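Local coordinates for protein 1,3-alpha-isomaltosidase (Kribbella flavida DSM 17836, PDB 5X3I) that hydrolyses the alpha-1,3-glucosidic linkages of the cyclic tetrasaccharide cyclobis-(1-6)-alpha-nigerosyl to yield isomaltose inside the cell, at residues V465-T470 with F504-L508. The protein carries 1 engineered substitution. Sequence-based numbering, arbitrary orientation.
Sequences VDGFKT and FGDLL
Phe468 meets Phe504 in a T-shaped (edge-to-face) stack between strand 467-470 of the family 31 TIM barrel and helix 496-510, which follows it in the chain; the helical segment 504-508 runs antiparallel to the strand, at 172°, as in the beta/alpha units of such barrels. Phe504 turns an edge to one face of Phe468, the planes at 60°, with its CD1 3.9 Å from Phe468 CD1 and off-centre toward the rim. Thr470 brings its methyl CG2 within 3.8 Å of Phe504 CD2. About one helical turn on, Leu507 and Leu508 extend the apolar surface, their branched methyls fitting against ring and backbone alike: Leu507 CD2 lies 3.8 Å from Phe468 CE1, while Leu508 CD1 sits 4.2 Å from Phe468 CD1 and 4.0 Å from Gly467 CA, so that the strand backbone itself takes part in the packing. Phe468 has its CB pointing toward the helix and CG anti to its carbonyl carbon (chi1 -67°), a place suited to a large flat hydrocarbon; an alanine here would probably remove the face under the Phe504 edge, leave Leu507 CD2 without its partner across the contact and cost Leu508 CD1 part of its packing. Val460 of helix 457-461 also touches Phe468 and Leu508. The strand leads into the position inferred to hold the catalytic nucleophile, Ala471 by engineering in this protein. Just before it, threonine suits a mixed setting: beside the methyl that packs on Phe504, Thr470 OG1 hydrogen-bonds to Ser519 OG.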
loop_
_atom_site.group_PDB
_atom_site.type_symbol
_atom_site.label_atom_id
_atom_site.label_comp_id
_atom_site.label_asym_id
_atom_site.label_seq_id
_atom_site.Cartn_x
_atom_site.Cartn_y
_atom_site.Cartn_z
ATOM N N VAL A 465 -2.872 11.892 21.568
ATOM C CA VAL A 465 -2.718 11.749 20.119
ATOM C C VAL A 465 -3.946 11.039 19.515
ATOM O O VAL A 465 -4.506 10.132 20.114
ATOM C CB VAL A 465 -1.398 11.005 19.801
ATOM C CG1 VAL A 465 -1.363 10.468 18.371
ATOM C CG2 VAL A 465 -0.224 11.944 20.072
ATOM N N ASP A 466 -4.400 11.511 18.364
ATOM C CA ASP A 466 -5.631 11.014 17.771
ATOM C C ASP A 466 -5.508 9.879 16.751
ATOM O O ASP A 466 -6.509 9.331 16.317
ATOM C CB ASP A 466 -6.352 12.177 17.136
ATOM C CG ASP A 466 -6.512 13.325 18.104
ATOM O OD1 ASP A 466 -5.796 14.307 17.962
ATOM O OD2 ASP A 466 -7.305 13.190 19.039
ATOM N N GLY A 467 -4.295 9.548 16.350
ATOM C CA GLY A 467 -4.125 8.510 15.343
ATOM C C GLY A 467 -2.671 8.267 15.020
ATOM O O GLY A 467 -1.805 8.972 15.515
ATOM N N PHE A 468 -2.405 7.270 14.191
ATOM C CA PHE A 468 -1.035 6.952 13.815
ATOM C C PHE A 468 -0.943 6.760 12.317
ATOM O O PHE A 468 -1.788 6.107 11.714
ATOM C CB PHE A 468 -0.541 5.700 14.537
ATOM C CG PHE A 468 -0.390 5.872 16.013
ATOM C CD1 PHE A 468 -1.361 5.401 16.885
ATOM C CD2 PHE A 468 0.719 6.515 16.534
ATOM C CE1 PHE A 468 -1.222 5.566 18.255
ATOM C CE2 PHE A 468 0.865 6.683 17.892
ATOM C CZ PHE A 468 -0.106 6.204 18.755
ATOM N N LYS A 469 0.097 7.306 11.712
ATOM C CA LYS A 469 0.271 7.050 10.316
ATOM C C LYS A 469 1.151 5.825 10.316
ATOM O O LYS A 469 2.373 5.924 10.493
ATOM C CB LYS A 469 0.938 8.233 9.615
ATOM C CG LYS A 469 1.335 8.000 8.157
ATOM C CD LYS A 469 1.744 9.304 7.460
ATOM C CE LYS A 469 1.931 9.103 5.948
ATOM N NZ LYS A 469 2.359 10.324 5.218
ATOM N N THR A 470 0.557 4.689 9.993
ATOM C CA THR A 470 1.319 3.475 10.147
ATOM C C THR A 470 1.818 3.213 8.745
ATOM O O THR A 470 1.175 2.550 7.937
ATOM C CB THR A 470 0.407 2.335 10.651
ATOM O OG1 THR A 470 -0.922 2.554 10.133
ATOM C CG2 THR A 470 0.320 2.327 12.176
ATOM N N PHE A 504 -2.254 -1.080 15.875
ATOM C CA PHE A 504 -2.386 0.297 16.328
ATOM C C PHE A 504 -3.852 0.737 16.410
ATOM O O PHE A 504 -4.204 1.564 17.262
ATOM C CB PHE A 504 -1.525 1.213 15.461
ATOM C CG PHE A 504 -0.065 1.131 15.837
ATOM C CD1 PHE A 504 0.454 1.941 16.836
ATOM C CD2 PHE A 504 0.762 0.175 15.266
ATOM C CE1 PHE A 504 1.781 1.829 17.236
ATOM C CE2 PHE A 504 2.089 0.066 15.670
ATOM C CZ PHE A 504 2.595 0.902 16.645
ATOM N N GLY A 505 -4.712 0.135 15.595
ATOM C CA GLY A 505 -6.147 0.294 15.773
ATOM C C GLY A 505 -6.554 -0.091 17.191
ATOM O O GLY A 505 -7.263 0.656 17.874
ATOM N N ASP A 506 -6.067 -1.240 17.643
ATOM C CA ASP A 506 -6.385 -1.762 18.968
ATOM C C ASP A 506 -5.818 -0.905 20.106
ATOM O O ASP A 506 -6.461 -0.762 21.135
ATOM C CB ASP A 506 -5.886 -3.200 19.119
ATOM C CG ASP A 506 -6.834 -4.221 18.492
ATOM O OD1 ASP A 506 -7.922 -3.829 18.024
ATOM O OD2 ASP A 506 -6.493 -5.411 18.493
ATOM N N LEU A 507 -4.611 -0.379 19.929
ATOM C CA LEU A 507 -4.057 0.566 20.897
ATOM C C LEU A 507 -5.016 1.739 21.121
ATOM O O LEU A 507 -5.358 2.054 22.246
ATOM C CB LEU A 507 -2.694 1.093 20.443
ATOM C CG LEU A 507 -2.130 2.208 21.328
ATOM C CD1 LEU A 507 -1.923 1.696 22.762
ATOM C CD2 LEU A 507 -0.843 2.766 20.746
ATOM N N LEU A 508 -5.443 2.354 20.029
ATOM C CA LEU A 508 -6.364 3.476 20.062
ATOM C C LEU A 508 -7.674 3.067 20.751
ATOM O O LEU A 508 -8.105 3.736 21.678
ATOM C CB LEU A 508 -6.606 4.002 18.647
ATOM C CG LEU A 508 -5.444 4.826 18.083
ATOM C CD1 LEU A 508 -5.519 4.936 16.576
ATOM C CD2 LEU A 508 -5.408 6.232 18.744
#